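Local coordinates for glyoxalase family protein (Bacillus cereus, PDB 1ZSW), which is of unknown function but binds a zinc ion and, as a member of the glyoxalase family, probably carries out metal-dependent chemistry on a small molecule, at residues Leu186-Met194 with Arg286-Glu294; Arg209-Gln217 with Gly225-Asp233. One frame throughout, in Å; residues are numbered along the deposited sequence. Where two conformers were deposited one is given.

Contact 1 of 2, residues Leu186-Met194 with Arg286-Glu294; sequences LTVRRLDKM and RESNGILFE. With ZN (zinc ion), chain B.
Met-194 and Phe-293 reach for each other from opposite directions, and the sulfur arrives at the rim of the ring: SD of Met-194 lies 4.0 Å from CZ of Phe-293, 85° off the ring normal, an edge-on Met-aromatic contact. Leu-186 comes to the same ring atom by a slanting path, its CD1 standing 3.8 Å from Phe-293 CZ. Bends at chi2 and chi3 (61° and 74°) fold the Met-194 chain back, which carries its methyl CE to 3.7 Å from CG1 of Ile-291 and sets it across the carboxylate of Glu-287. The side chain of Asn-289 runs at about a right angle to Val-188, CG meeting CB of Val-188 at 3.6 Å. Glu-287 braces the type I beta turn that runs from it to Gly-290: its OE2 accepts from Ile-291 N (2.9 Å) through its anti lone pair, while OE1 takes Asn-289 N at 3.1 Å from above the carboxylate plane. A water donates to the same OE1 (2.7 Å) and weakly to Lys-193 O, a light bridge from the first turn of helix 191-201 to the turn. Val-229 of strand 227-231 touches both Val-188 and Met-194, and Leu-247 of strand 244-251 packs on Phe-293. One residue on, strand 292-300 presents Glu-294 to the zinc ion beside His-33 and His-246, so the contact joins strand 180-188 and its following helix to the start of a metal-binding strand.

Contact 2 of 2, residues Arg209-Gln217 with Gly225-Asp233; sequences RNDQEAIFQ and GEIVVKYLD
Ala-214 and Val-229 face each other as a hydrogen-bonded antiparallel pair, with 2.8 Å from Val-229 N to Ala-214 O. Phe-216 and Ile-227 form the next such pair, and Tyr-231 N extends the ladder to Gln-212 O at 2.9 Å. Between these rungs lie the non-hydrogen-bonded pairs Glu-213 with Lys-230 and Ile-215 with Val-228, where CA-H groups point at carbonyls, as in the 3.1 Å approach of Glu-213 CA to Val-229 O. On the face of Ala-214, the Phe-216 ring slants past Val-229, with Phe-216 CE2 lying 3.8 Å from Val-229 CG2. On the opposite face Ile-215 and Val-228 run side by side, and CG2 of Ile-215 meets Glu-226 CD at 3.8 Å. The anti setting of Glu-226 (chi1 -172°) and its extended chain lay its carboxylate alongside the Gln-217 amide, with the two planes only 11° apart. Ser-183 and Arg-138 bind OE1 of Glu-226 from outside the hairpin and fix its polar end. At the other end an Asx turn leads into strand 213-217: Asn-210 OD1 receives Gln-212 N at 2.8 Å and also Glu-213 N. Backbone bonding thus sets the register of this hairpin, while Ala-195, Leu-198 and Thr-199 of helix 191-201 pack on Phe-216 and the buried acid Glu-226 is matched by an arginine, which probably favours its charged form.

Both contacts are largely buried, and they meet through strands 180-188 and 227-231, parallel neighbours in one sheet: Leu-186 N probably donates to Val-228 O, and Lys-230 N to Leu-186 O. Contact 2 is a hairpin within that sheet, held by a regular ladder of backbone bonds, with exposed residues at its Gln-212 and Tyr-231 end. Contact 1 has no clear direct hydrogen bond between its segments; it relies on sulfur, aromatic and aliphatic packing plus a bridging water, and links this sheet to a strand of the other, zinc-bearing one. Helix 191-201 serves both, touching Phe-216 in contact 2 and supplying Met-194 to contact 1.

Contact 1 of 2, residues Leu186-Met194 with Arg286-Glu294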
ATOM      1  N   LEU A 186       2.261 -10.938   2.890  1.00 16.88           N
ATOM      2  CA  LEU A 186       0.940 -11.626   2.924  1.00 17.93           C
ATOM      3  C   LEU A 186       1.149 -12.917   3.733  1.00 19.30           C
ATOM      4  O   LEU A 186       2.092 -13.653   3.430  1.00 19.83           O
ATOM      5  CB  LEU A 186       0.477 -11.990   1.501  1.00 18.31           C
ATOM      6  CG  LEU A 186       0.435 -10.838   0.486  1.00 21.37           C
ATOM      7  CD1 LEU A 186      -0.117 -11.263  -0.852  1.00 20.55           C
ATOM      8  CD2 LEU A 186      -0.391  -9.659   1.034  1.00 21.89           C
ATOM      9  N   THR A 187       0.285 -13.165   4.702  1.00 17.79           N
ATOM     10  CA  THR A 187       0.372 -14.415   5.515  1.00 17.82           C
ATOM     11  C   THR A 187      -0.866 -15.231   5.121  1.00 18.34           C
ATOM     12  O   THR A 187      -1.988 -14.725   5.172  1.00 17.96           O
ATOM     13  CB  THR A 187       0.395 -14.073   7.012  1.00 19.77           C
ATOM     14  OG1 THR A 187       1.568 -13.280   7.309  1.00 20.96           O
ATOM     15  CG2 THR A 187       0.497 -15.364   7.869  1.00 22.30           C
ATOM     16  N   VAL A 188      -0.664 -16.468   4.687  1.00 17.56           N
ATOM     17  CA  VAL A 188      -1.756 -17.246   4.143  1.00 18.29           C
ATOM     18  C   VAL A 188      -1.740 -18.711   4.607  1.00 19.99           C
ATOM     19  O   VAL A 188      -0.688 -19.211   5.005  1.00 19.97           O
ATOM     20  CB  VAL A 188      -1.730 -17.248   2.572  1.00 18.03           C
ATOM     21  CG1 VAL A 188      -1.991 -15.822   2.044  1.00 19.42           C
ATOM     22  CG2 VAL A 188      -0.395 -17.784   2.014  1.00 20.63           C
ATOM     23  N   ARG A 189      -2.892 -19.374   4.533  0.60 19.31           N
ATOM     24  CA  ARG A 189      -2.956 -20.847   4.771  0.60 19.75           C
ATOM     25  C   ARG A 189      -2.393 -21.642   3.612  0.60 21.49           C
ATOM     26  O   ARG A 189      -1.751 -22.697   3.816  0.60 21.63           O
ATOM     27  CB  ARG A 189      -4.401 -21.285   5.005  0.60 20.49           C
ATOM     28  CG  ARG A 189      -5.017 -20.741   6.285  0.60 20.63           C
ATOM     29  CD  ARG A 189      -4.903 -21.763   7.475  0.60 26.89           C
ATOM     30  NE  ARG A 189      -5.623 -21.274   8.658  0.60 30.08           N
ATOM     31  CZ  ARG A 189      -6.884 -20.851   8.633  0.60 27.87           C
ATOM     32  NH1 ARG A 189      -7.579 -20.914   7.504  0.60 34.36           N
ATOM     33  NH2 ARG A 189      -7.455 -20.366   9.712  0.60 23.46           N
ATOM     34  N   ARG A 190      -2.672 -21.174   2.399  1.00 21.01           N
ATOM     35  CA  ARG A 190      -2.292 -21.866   1.154  1.00 22.44           C
ATOM     36  C   ARG A 190      -1.344 -21.032   0.305  1.00 23.52           C
ATOM     37  O   ARG A 190      -1.757 -20.283  -0.592  1.00 20.63           O
ATOM     38  CB  ARG A 190      -3.549 -22.236   0.349  1.00 24.77           C
ATOM     39  CG  ARG A 190      -4.465 -23.200   1.069  1.00 24.91           C
ATOM     40  CD  ARG A 190      -3.883 -24.614   1.096  1.00 32.49           C
ATOM     41  NE  ARG A 190      -3.462 -25.103  -0.223  1.00 30.55           N
ATOM     42  CZ  ARG A 190      -4.148 -25.948  -0.993  1.00 33.74           C
ATOM     43  NH1 ARG A 190      -5.346 -26.393  -0.612  1.00 33.91           N
ATOM     44  NH2 ARG A 190      -3.650 -26.313  -2.175  1.00 28.73           N
ATOM     45  N   LEU A 191      -0.060 -21.177   0.590  1.00 22.71           N
ATOM     46  CA  LEU A 191       0.984 -20.475  -0.130  1.00 22.67           C
ATOM     47  C   LEU A 191       1.009 -20.845  -1.613  1.00 21.42           C
ATOM     48  O   LEU A 191       1.224 -19.987  -2.470  1.00 23.88           O
ATOM     49  CB  LEU A 191       2.330 -20.773   0.560  1.00 22.98           C
ATOM     50  CG  LEU A 191       3.596 -20.097   0.032  1.00 26.37           C
ATOM     51  CD1 LEU A 191       4.616 -19.913   1.152  1.00 24.71           C
ATOM     52  CD2 LEU A 191       4.184 -20.865  -1.153  1.00 29.43           C
ATOM     53  N   ASP A 192       0.738 -22.117  -1.936  1.00 22.59           N
ATOM     54  CA  ASP A 192       0.695 -22.536  -3.346  1.00 22.32           C
ATOM     55  C   ASP A 192      -0.353 -21.804  -4.165  1.00 22.72           C
ATOM     56  O   ASP A 192      -0.118 -21.420  -5.314  1.00 24.29           O
ATOM     57  CB  ASP A 192       0.508 -24.070  -3.466  1.00 26.31           C
ATOM     58  CG  ASP A 192      -0.754 -24.587  -2.766  1.00 32.10           C
ATOM     59  OD1 ASP A 192      -1.235 -23.973  -1.784  1.00 30.39           O
ATOM     60  OD2 ASP A 192      -1.263 -25.659  -3.183  1.00 36.52           O
ATOM     61  N   LYS A 193      -1.506 -21.590  -3.551  1.00 21.09           N
ATOM     62  CA  LYS A 193      -2.610 -20.923  -4.245  1.00 22.37           C
ATOM     63  C   LYS A 193      -2.257 -19.461  -4.464  1.00 20.63           C
ATOM     64  O   LYS A 193      -2.535 -18.916  -5.539  1.00 21.35           O
ATOM     65  CB  LYS A 193      -3.914 -21.101  -3.450  1.00 24.12           C
ATOM     66  CG  LYS A 193      -4.363 -22.577  -3.333  0.70 26.87           C
ATOM     67  CD  LYS A 193      -5.846 -22.657  -2.998  0.70 32.75           C
ATOM     68  CE  LYS A 193      -6.530 -23.845  -3.696  0.70 37.18           C
ATOM     69  NZ  LYS A 193      -6.747 -23.608  -5.167  0.70 42.54           N
ATOM     70  N   MET A 194      -1.643 -18.823  -3.474  1.00 20.69           N
ATOM     71  CA  MET A 194      -1.255 -17.414  -3.627  1.00 20.60           C
ATOM     72  C   MET A 194      -0.173 -17.264  -4.693  1.00 20.73           C
ATOM     73  O   MET A 194      -0.241 -16.374  -5.553  1.00 19.96           O
ATOM     74  CB  MET A 194      -0.803 -16.804  -2.280  1.00 19.87           C
ATOM     75  CG  MET A 194      -0.304 -15.343  -2.395  1.00 19.52           C
ATOM     76  SD  MET A 194      -1.566 -14.191  -3.005  1.00 21.76           S
ATOM     77  CE  MET A 194      -2.543 -14.108  -1.565  1.00 20.47           C
ATOM     78  N   ARG A 286     -11.053 -10.707  -4.143  1.00 17.47           N
ATOM     79  CA  ARG A 286     -10.393 -11.497  -3.088  1.00 19.07           C
ATOM     80  C   ARG A 286      -9.871 -12.776  -3.696  1.00 23.77           C
ATOM     81  O   ARG A 286     -10.554 -13.415  -4.542  1.00 24.08           O
ATOM     82  CB  ARG A 286     -11.385 -11.839  -1.989  1.00 21.30           C
ATOM     83  CG  ARG A 286     -11.591 -10.767  -1.049  1.00 26.05           C
ATOM     84  CD  ARG A 286     -12.245 -11.230   0.250  1.00 28.52           C
ATOM     85  NE  ARG A 286     -12.710 -10.034   0.927  1.00 26.92           N
ATOM     86  CZ  ARG A 286     -12.037  -9.330   1.832  1.00 33.10           C
ATOM     87  NH1 ARG A 286     -10.828  -9.703   2.250  1.00 29.65           N
ATOM     88  NH2 ARG A 286     -12.594  -8.229   2.335  1.00 33.54           N
ATOM     89  N   GLU A 287      -8.660 -13.161  -3.300  1.00 21.32           N
ATOM     90  CA  GLU A 287      -8.143 -14.441  -3.803  1.00 23.13           C
ATOM     91  C   GLU A 287      -8.507 -15.610  -2.876  1.00 23.99           C
ATOM     92  O   GLU A 287      -9.245 -15.441  -1.909  1.00 23.65           O
ATOM     93  CB  GLU A 287      -6.665 -14.370  -4.180  1.00 25.32           C
ATOM     94  CG  GLU A 287      -5.715 -13.943  -3.104  1.00 26.27           C
ATOM     95  CD  GLU A 287      -5.605 -14.984  -2.000  1.00 26.79           C
ATOM     96  OE1 GLU A 287      -4.954 -16.053  -2.204  1.00 25.96           O
ATOM     97  OE2 GLU A 287      -6.196 -14.724  -0.929  1.00 24.86           O
ATOM     98  N   SER A 288      -7.966 -16.785  -3.190  1.00 26.62           N
ATOM     99  CA  SER A 288      -8.331 -18.023  -2.513  1.00 28.27           C
ATOM    100  C   SER A 288      -8.251 -17.952  -0.979  1.00 27.91           C
ATOM    101  O   SER A 288      -9.091 -18.526  -0.293  1.00 28.71           O
ATOM    102  CB  SER A 288      -7.443 -19.182  -3.021  0.70 29.35           C
ATOM    103  OG  SER A 288      -7.194 -19.083  -4.423  0.70 29.40           O
ATOM    104  N   ASN A 289      -7.244 -17.246  -0.456  1.00 24.80           N
ATOM    105  CA  ASN A 289      -7.019 -17.148   0.975  1.00 23.08           C
ATOM    106  C   ASN A 289      -7.782 -15.986   1.593  1.00 23.91           C
ATOM    107  O   ASN A 289      -7.642 -15.727   2.769  1.00 26.31           O
ATOM    108  CB  ASN A 289      -5.526 -16.977   1.265  1.00 20.77           C
ATOM    109  CG  ASN A 289      -4.718 -18.181   0.821  1.00 21.57           C
ATOM    110  OD1 ASN A 289      -4.087 -18.169  -0.236  1.00 24.11           O
ATOM    111  ND2 ASN A 289      -4.769 -19.222   1.603  1.00 20.18           N
ATOM    112  N   GLY A 290      -8.583 -15.287   0.800  1.00 21.99           N
ATOM    113  CA  GLY A 290      -9.379 -14.202   1.353  1.00 22.57           C
ATOM    114  C   GLY A 290      -8.655 -12.858   1.365  1.00 23.60           C
ATOM    115  O   GLY A 290      -9.197 -11.887   1.900  1.00 25.08           O
ATOM    116  N   ILE A 291      -7.431 -12.803   0.824  1.00 18.92           N
ATOM    117  CA  ILE A 291      -6.710 -11.537   0.758  1.00 19.97           C
ATOM    118  C   ILE A 291      -7.407 -10.602  -0.268  1.00 18.56           C
ATOM    119  O   ILE A 291      -7.643 -11.009  -1.389  1.00 18.85           O
ATOM    120  CB  ILE A 291      -5.247 -11.739   0.307  1.00 20.93           C
ATOM    121  CG1 ILE A 291      -4.458 -12.705   1.224  1.00 27.00           C
ATOM    122  CG2 ILE A 291      -4.532 -10.397   0.181  1.00 20.54           C
ATOM    123  CD1 ILE A 291      -4.288 -12.226   2.616  1.00 26.45           C
ATOM    124  N   LEU A 292      -7.661  -9.356   0.102  1.00 19.27           N
ATOM    125  CA  LEU A 292      -8.326  -8.403  -0.811  1.00 16.79           C
ATOM    126  C   LEU A 292      -7.295  -7.621  -1.552  1.00 16.82           C
ATOM    127  O   LEU A 292      -6.487  -6.887  -0.966  1.00 16.58           O
ATOM    128  CB  LEU A 292      -9.231  -7.435  -0.010  1.00 16.73           C
ATOM    129  CG  LEU A 292     -10.093  -6.445  -0.791  1.00 18.57           C
ATOM    130  CD1 LEU A 292     -11.063  -7.169  -1.696  1.00 19.05           C
ATOM    131  CD2 LEU A 292     -10.880  -5.593   0.205  1.00 17.17           C
ATOM    132  N   PHE A 293      -7.335  -7.755  -2.872  1.00 17.07           N
ATOM    133  CA  PHE A 293      -6.472  -6.998  -3.738  1.00 16.16           C
ATOM    134  C   PHE A 293      -7.284  -5.942  -4.484  1.00 16.51           C
ATOM    135  O   PHE A 293      -8.498  -6.140  -4.744  1.00 17.49           O
ATOM    136  CB  PHE A 293      -5.882  -7.916  -4.805  1.00 16.31           C
ATOM    137  CG  PHE A 293      -4.740  -8.735  -4.344  1.00 20.96           C
ATOM    138  CD1 PHE A 293      -4.919 -10.062  -4.103  1.00 20.89           C
ATOM    139  CD2 PHE A 293      -3.459  -8.195  -4.237  1.00 27.67           C
ATOM    140  CE1 PHE A 293      -3.849 -10.887  -3.732  1.00 24.29           C
ATOM    141  CE2 PHE A 293      -2.378  -9.017  -3.842  1.00 30.72           C
ATOM    142  CZ  PHE A 293      -2.608 -10.372  -3.576  1.00 20.96           C
ATOM    143  N   GLU A 294      -6.637  -4.852  -4.838  1.00 16.09           N
ATOM    144  CA  GLU A 294      -7.265  -3.853  -5.697  1.00 14.90           C
ATOM    145  C   GLU A 294      -6.322  -3.630  -6.867  1.00 16.46           C
ATOM    146  O   GLU A 294      -5.084  -3.654  -6.712  1.00 17.65           O
ATOM    147  CB  GLU A 294      -7.475  -2.587  -4.890  1.00 14.94           C
ATOM    148  CG  GLU A 294      -8.064  -1.390  -5.686  1.00 14.57           C
ATOM    149  CD  GLU A 294      -8.147  -0.128  -4.852  1.00 22.41           C
ATOM    150  OE1 GLU A 294      -7.594  -0.090  -3.733  1.00 19.94           O
ATOM    151  OE2 GLU A 294      -8.798   0.830  -5.335  1.00 27.37           O
TER
HETATM  152 ZN    ZN B 315      -7.728   1.245  -2.214  1.00 23.99          ZN
HETATM  153  O   HOH W   1      -4.976 -17.372  -4.579  1.00 26.52           O

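Contact 2 of 2, residues Arg209-Gln217 with Gly225-Asp233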
ATOM      1  N   ARG A 209      11.161 -19.730  -3.252  0.60 31.99           N
ATOM      2  CA  ARG A 209       9.988 -20.394  -2.686  0.60 32.74           C
ATOM      3  C   ARG A 209      10.321 -21.670  -1.968  0.60 32.71           C
ATOM      4  O   ARG A 209      10.961 -22.560  -2.543  0.60 32.74           O
ATOM      5  CB  ARG A 209       8.941 -20.754  -3.743  0.60 32.60           C
ATOM      6  CG  ARG A 209       7.677 -21.362  -3.106  0.60 34.20           C
ATOM      7  CD  ARG A 209       7.106 -22.486  -3.912  0.60 39.34           C
ATOM      8  NE  ARG A 209       6.480 -22.007  -5.135  0.60 40.60           N
ATOM      9  CZ  ARG A 209       5.200 -22.176  -5.449  0.60 39.14           C
ATOM     10  NH1 ARG A 209       4.377 -22.835  -4.641  0.60 39.22           N
ATOM     11  NH2 ARG A 209       4.750 -21.697  -6.595  0.60 39.34           N
ATOM     12  N   ASN A 210       9.847 -21.762  -0.729  1.00 31.04           N
ATOM     13  CA  ASN A 210       9.815 -23.024  -0.003  1.00 31.51           C
ATOM     14  C   ASN A 210       8.441 -23.144   0.643  1.00 32.97           C
ATOM     15  O   ASN A 210       7.562 -22.300   0.373  1.00 31.33           O
ATOM     16  CB  ASN A 210      10.971 -23.121   1.001  1.00 30.43           C
ATOM     17  CG  ASN A 210      11.008 -21.974   1.961  1.00 32.10           C
ATOM     18  OD1 ASN A 210      10.078 -21.771   2.745  1.00 27.85           O
ATOM     19  ND2 ASN A 210      12.097 -21.215   1.926  1.00 35.75           N
ATOM     20  N   ASP A 211       8.238 -24.166   1.478  1.00 32.41           N
ATOM     21  CA  ASP A 211       6.952 -24.394   2.129  1.00 32.68           C
ATOM     22  C   ASP A 211       6.545 -23.317   3.142  1.00 30.42           C
ATOM     23  O   ASP A 211       5.351 -23.182   3.460  1.00 31.08           O
ATOM     24  CB  ASP A 211       6.951 -25.765   2.827  1.00 35.23           C
ATOM     25  CG  ASP A 211       6.854 -26.917   1.850  1.00 43.23           C
ATOM     26  OD1 ASP A 211       6.569 -26.678   0.660  1.00 44.43           O
ATOM     27  OD2 ASP A 211       7.057 -28.076   2.280  1.00 49.83           O
ATOM     28  N   GLN A 212       7.530 -22.566   3.640  0.60 28.99           N
ATOM     29  CA  GLN A 212       7.319 -21.598   4.705  0.60 27.17           C
ATOM     30  C   GLN A 212       7.142 -20.187   4.149  0.60 25.44           C
ATOM     31  O   GLN A 212       6.382 -19.390   4.700  0.60 24.86           O
ATOM     32  CB  GLN A 212       8.503 -21.607   5.688  0.60 28.77           C
ATOM     33  CG  GLN A 212       8.593 -22.878   6.571  0.60 30.98           C
ATOM     34  CD  GLN A 212       9.112 -24.097   5.807  0.60 33.70           C
ATOM     35  OE1 GLN A 212      10.183 -24.057   5.193  0.60 36.64           O
ATOM     36  NE2 GLN A 212       8.346 -25.185   5.839  0.60 36.05           N
ATOM     37  N   GLU A 213       7.870 -19.882   3.088  1.00 25.60           N
ATOM     38  CA  GLU A 213       7.896 -18.488   2.544  1.00 24.54           C
ATOM     39  C   GLU A 213       8.281 -18.433   1.096  1.00 25.57           C
ATOM     40  O   GLU A 213       9.109 -19.211   0.618  1.00 25.22           O
ATOM     41  CB  GLU A 213       8.885 -17.644   3.342  1.00 23.23           C
ATOM     42  CG  GLU A 213       8.914 -16.164   2.871  1.00 27.86           C
ATOM     43  CD  GLU A 213       9.799 -15.313   3.721  1.00 35.19           C
ATOM     44  OE1 GLU A 213       9.377 -14.969   4.845  1.00 38.39           O
ATOM     45  OE2 GLU A 213      10.918 -14.990   3.263  1.00 36.41           O
ATOM     46  N   ALA A 214       7.707 -17.495   0.348  1.00 22.30           N
ATOM     47  CA  ALA A 214       8.096 -17.348  -1.034  1.00 22.03           C
ATOM     48  C   ALA A 214       8.144 -15.838  -1.271  1.00 25.38           C
ATOM     49  O   ALA A 214       7.488 -15.069  -0.538  1.00 26.08           O
ATOM     50  CB  ALA A 214       7.120 -18.038  -1.963  1.00 24.14           C
ATOM     51  N   ILE A 215       8.946 -15.415  -2.233  1.00 23.57           N
ATOM     52  CA  ILE A 215       9.119 -13.971  -2.503  1.00 23.22           C
ATOM     53  C   ILE A 215       8.912 -13.748  -3.971  1.00 22.26           C
ATOM     54  O   ILE A 215       9.432 -14.496  -4.786  1.00 22.05           O
ATOM     55  CB  ILE A 215      10.494 -13.442  -2.010  1.00 21.90           C
ATOM     56  CG1 ILE A 215      10.592 -13.577  -0.479  1.00 23.85           C
ATOM     57  CG2 ILE A 215      10.704 -11.993  -2.474  1.00 24.63           C
ATOM     58  CD1 ILE A 215      11.894 -12.932   0.117  1.00 25.32           C
ATOM     59  N   PHE A 216       8.100 -12.731  -4.348  1.00 18.10           N
ATOM     60  CA  PHE A 216       7.744 -12.485  -5.724  1.00 17.62           C
ATOM     61  C   PHE A 216       7.965 -11.022  -5.998  1.00 18.21           C
ATOM     62  O   PHE A 216       7.823 -10.185  -5.075  1.00 19.76           O
ATOM     63  CB  PHE A 216       6.239 -12.787  -5.968  1.00 19.72           C
ATOM     64  CG  PHE A 216       5.874 -14.201  -5.655  1.00 20.12           C
ATOM     65  CD1 PHE A 216       5.952 -15.189  -6.642  1.00 22.82           C
ATOM     66  CD2 PHE A 216       5.493 -14.557  -4.360  1.00 20.60           C
ATOM     67  CE1 PHE A 216       5.665 -16.542  -6.313  1.00 23.80           C
ATOM     68  CE2 PHE A 216       5.174 -15.907  -4.044  1.00 23.10           C
ATOM     69  CZ  PHE A 216       5.259 -16.873  -5.023  1.00 24.57           C
ATOM     70  N   GLN A 217       8.321 -10.735  -7.233  1.00 19.04           N
ATOM     71  CA  GLN A 217       8.520  -9.373  -7.693  1.00 18.78           C
ATOM     72  C   GLN A 217       7.670  -9.092  -8.923  1.00 20.03           C
ATOM     73  O   GLN A 217       7.600  -9.884  -9.872  1.00 20.31           O
ATOM     74  CB  GLN A 217      10.010  -9.106  -7.981  1.00 19.39           C
ATOM     75  CG  GLN A 217      10.796  -8.962  -6.723  1.00 21.49           C
ATOM     76  CD  GLN A 217      12.290  -9.074  -6.908  1.00 23.98           C
ATOM     77  OE1 GLN A 217      13.044  -8.789  -5.978  1.00 28.47           O
ATOM     78  NE2 GLN A 217      12.714  -9.515  -8.078  1.00 20.93           N
ATOM     79  N   GLY A 225       7.357  -3.636  -6.219  1.00 18.10           N
ATOM     80  CA  GLY A 225       6.157  -4.443  -6.343  1.00 18.14           C
ATOM     81  C   GLY A 225       6.346  -5.772  -5.644  1.00 19.97           C
ATOM     82  O   GLY A 225       5.584  -6.715  -5.888  1.00 20.68           O
ATOM     83  N   GLU A 226       7.332  -5.829  -4.746  1.00 16.40           N
ATOM     84  CA  GLU A 226       7.700  -7.099  -4.126  1.00 17.46           C
ATOM     85  C   GLU A 226       6.673  -7.554  -3.105  1.00 17.41           C
ATOM     86  O   GLU A 226       6.202  -6.746  -2.306  1.00 17.05           O
ATOM     87  CB  GLU A 226       9.077  -6.994  -3.512  1.00 17.52           C
ATOM     88  CG  GLU A 226       9.616  -8.345  -3.022  1.00 19.12           C
ATOM     89  CD  GLU A 226      11.051  -8.208  -2.503  1.00 23.79           C
ATOM     90  OE1 GLU A 226      11.230  -7.986  -1.295  1.00 24.52           O
ATOM     91  OE2 GLU A 226      11.963  -8.298  -3.346  1.00 26.89           O
ATOM     92  N   ILE A 227       6.346  -8.840  -3.157  1.00 15.68           N
ATOM     93  CA  ILE A 227       5.411  -9.461  -2.198  1.00 16.64           C
ATOM     94  C   ILE A 227       6.119 -10.640  -1.545  1.00 19.29           C
ATOM     95  O   ILE A 227       6.669 -11.477  -2.252  1.00 20.00           O
ATOM     96  CB  ILE A 227       4.136  -9.922  -2.897  1.00 18.38           C
ATOM     97  CG1 ILE A 227       3.377  -8.665  -3.401  1.00 17.63           C
ATOM     98  CG2 ILE A 227       3.251 -10.639  -1.921  1.00 20.27           C
ATOM     99  CD1 ILE A 227       2.110  -9.077  -4.173  1.00 18.00           C
ATOM    100  N   VAL A 228       6.081 -10.664  -0.224  1.00 18.26           N
ATOM    101  CA  VAL A 228       6.597 -11.770   0.594  1.00 18.55           C
ATOM    102  C   VAL A 228       5.381 -12.566   1.050  1.00 18.99           C
ATOM    103  O   VAL A 228       4.510 -12.029   1.743  1.00 19.82           O
ATOM    104  CB  VAL A 228       7.339 -11.219   1.817  1.00 18.66           C
ATOM    105  CG1 VAL A 228       7.785 -12.390   2.728  1.00 19.98           C
ATOM    106  CG2 VAL A 228       8.553 -10.416   1.364  1.00 21.36           C
ATOM    107  N   VAL A 229       5.331 -13.845   0.707  1.00 18.33           N
ATOM    108  CA  VAL A 229       4.191 -14.693   1.059  1.00 19.20           C
ATOM    109  C   VAL A 229       4.662 -15.681   2.124  1.00 19.72           C
ATOM    110  O   VAL A 229       5.611 -16.431   1.887  1.00 22.55           O
ATOM    111  CB  VAL A 229       3.602 -15.439  -0.157  1.00 20.21           C
ATOM    112  CG1 VAL A 229       2.418 -16.327   0.273  1.00 20.70           C
ATOM    113  CG2 VAL A 229       3.139 -14.445  -1.228  1.00 19.20           C
ATOM    114  N   LYS A 230       4.009 -15.623   3.272  1.00 18.25           N
ATOM    115  CA  LYS A 230       4.339 -16.509   4.412  1.00 20.15           C
ATOM    116  C   LYS A 230       3.213 -17.501   4.694  1.00 22.60           C
ATOM    117  O   LYS A 230       2.025 -17.148   4.748  1.00 20.04           O
ATOM    118  CB  LYS A 230       4.590 -15.692   5.687  1.00 22.46           C
ATOM    119  CG  LYS A 230       5.773 -14.723   5.581  1.00 20.72           C
ATOM    120  CD  LYS A 230       5.964 -13.936   6.845  1.00 29.48           C
ATOM    121  CE  LYS A 230       6.495 -14.756   7.997  1.00 35.35           C
ATOM    122  NZ  LYS A 230       6.612 -13.869   9.184  1.00 34.13           N
ATOM    123  N   TYR A 231       3.592 -18.765   4.919  1.00 21.64           N
ATOM    124  CA  TYR A 231       2.611 -19.758   5.313  1.00 22.44           C
ATOM    125  C   TYR A 231       2.455 -19.712   6.830  1.00 21.61           C
ATOM    126  O   TYR A 231       3.451 -19.742   7.576  1.00 25.51           O
ATOM    127  CB  TYR A 231       3.092 -21.158   4.879  1.00 24.06           C
ATOM    128  CG  TYR A 231       2.323 -22.276   5.580  1.00 25.01           C
ATOM    129  CD1 TYR A 231       2.989 -23.198   6.369  1.00 29.69           C
ATOM    130  CD2 TYR A 231       0.941 -22.383   5.468  1.00 27.64           C
ATOM    131  CE1 TYR A 231       2.295 -24.234   7.011  1.00 27.26           C
ATOM    132  CE2 TYR A 231       0.238 -23.401   6.132  1.00 25.30           C
ATOM    133  CZ  TYR A 231       0.937 -24.313   6.888  1.00 27.98           C
ATOM    134  OH  TYR A 231       0.252 -25.318   7.516  1.00 30.98           O
ATOM    135  N   LEU A 232       1.226 -19.591   7.290  1.00 22.20           N
ATOM    136  CA  LEU A 232       0.927 -19.707   8.709  1.00 23.23           C
ATOM    137  C   LEU A 232      -0.401 -20.415   8.859  1.00 25.81           C
ATOM    138  O   LEU A 232      -1.397 -20.070   8.204  1.00 22.59           O
ATOM    139  CB  LEU A 232       0.914 -18.344   9.428  1.00 22.70           C
ATOM    140  CG  LEU A 232       0.691 -18.341  10.956  1.00 23.92           C
ATOM    141  CD1 LEU A 232       1.928 -18.950  11.643  1.00 27.46           C
ATOM    142  CD2 LEU A 232       0.484 -16.937  11.476  1.00 25.51           C
ATOM    143  N   ASP A 233      -0.408 -21.429   9.728  1.00 27.30           N
ATOM    144  CA  ASP A 233      -1.620 -22.179  10.019  1.00 28.47           C
ATOM    145  C   ASP A 233      -2.218 -21.512  11.229  1.00 29.39           C
ATOM    146  O   ASP A 233      -1.745 -20.449  11.659  1.00 31.93           O
ATOM    147  CB  ASP A 233      -1.239 -23.644  10.345  1.00 31.37           C
ATOM    148  CG  ASP A 233      -2.367 -24.638  10.064  1.00 35.44           C
ATOM    149  OD1 ASP A 233      -3.523 -24.237   9.844  1.00 35.54           O
ATOM    150  OD2 ASP A 233      -2.088 -25.858  10.074  1.00 43.44           O
TER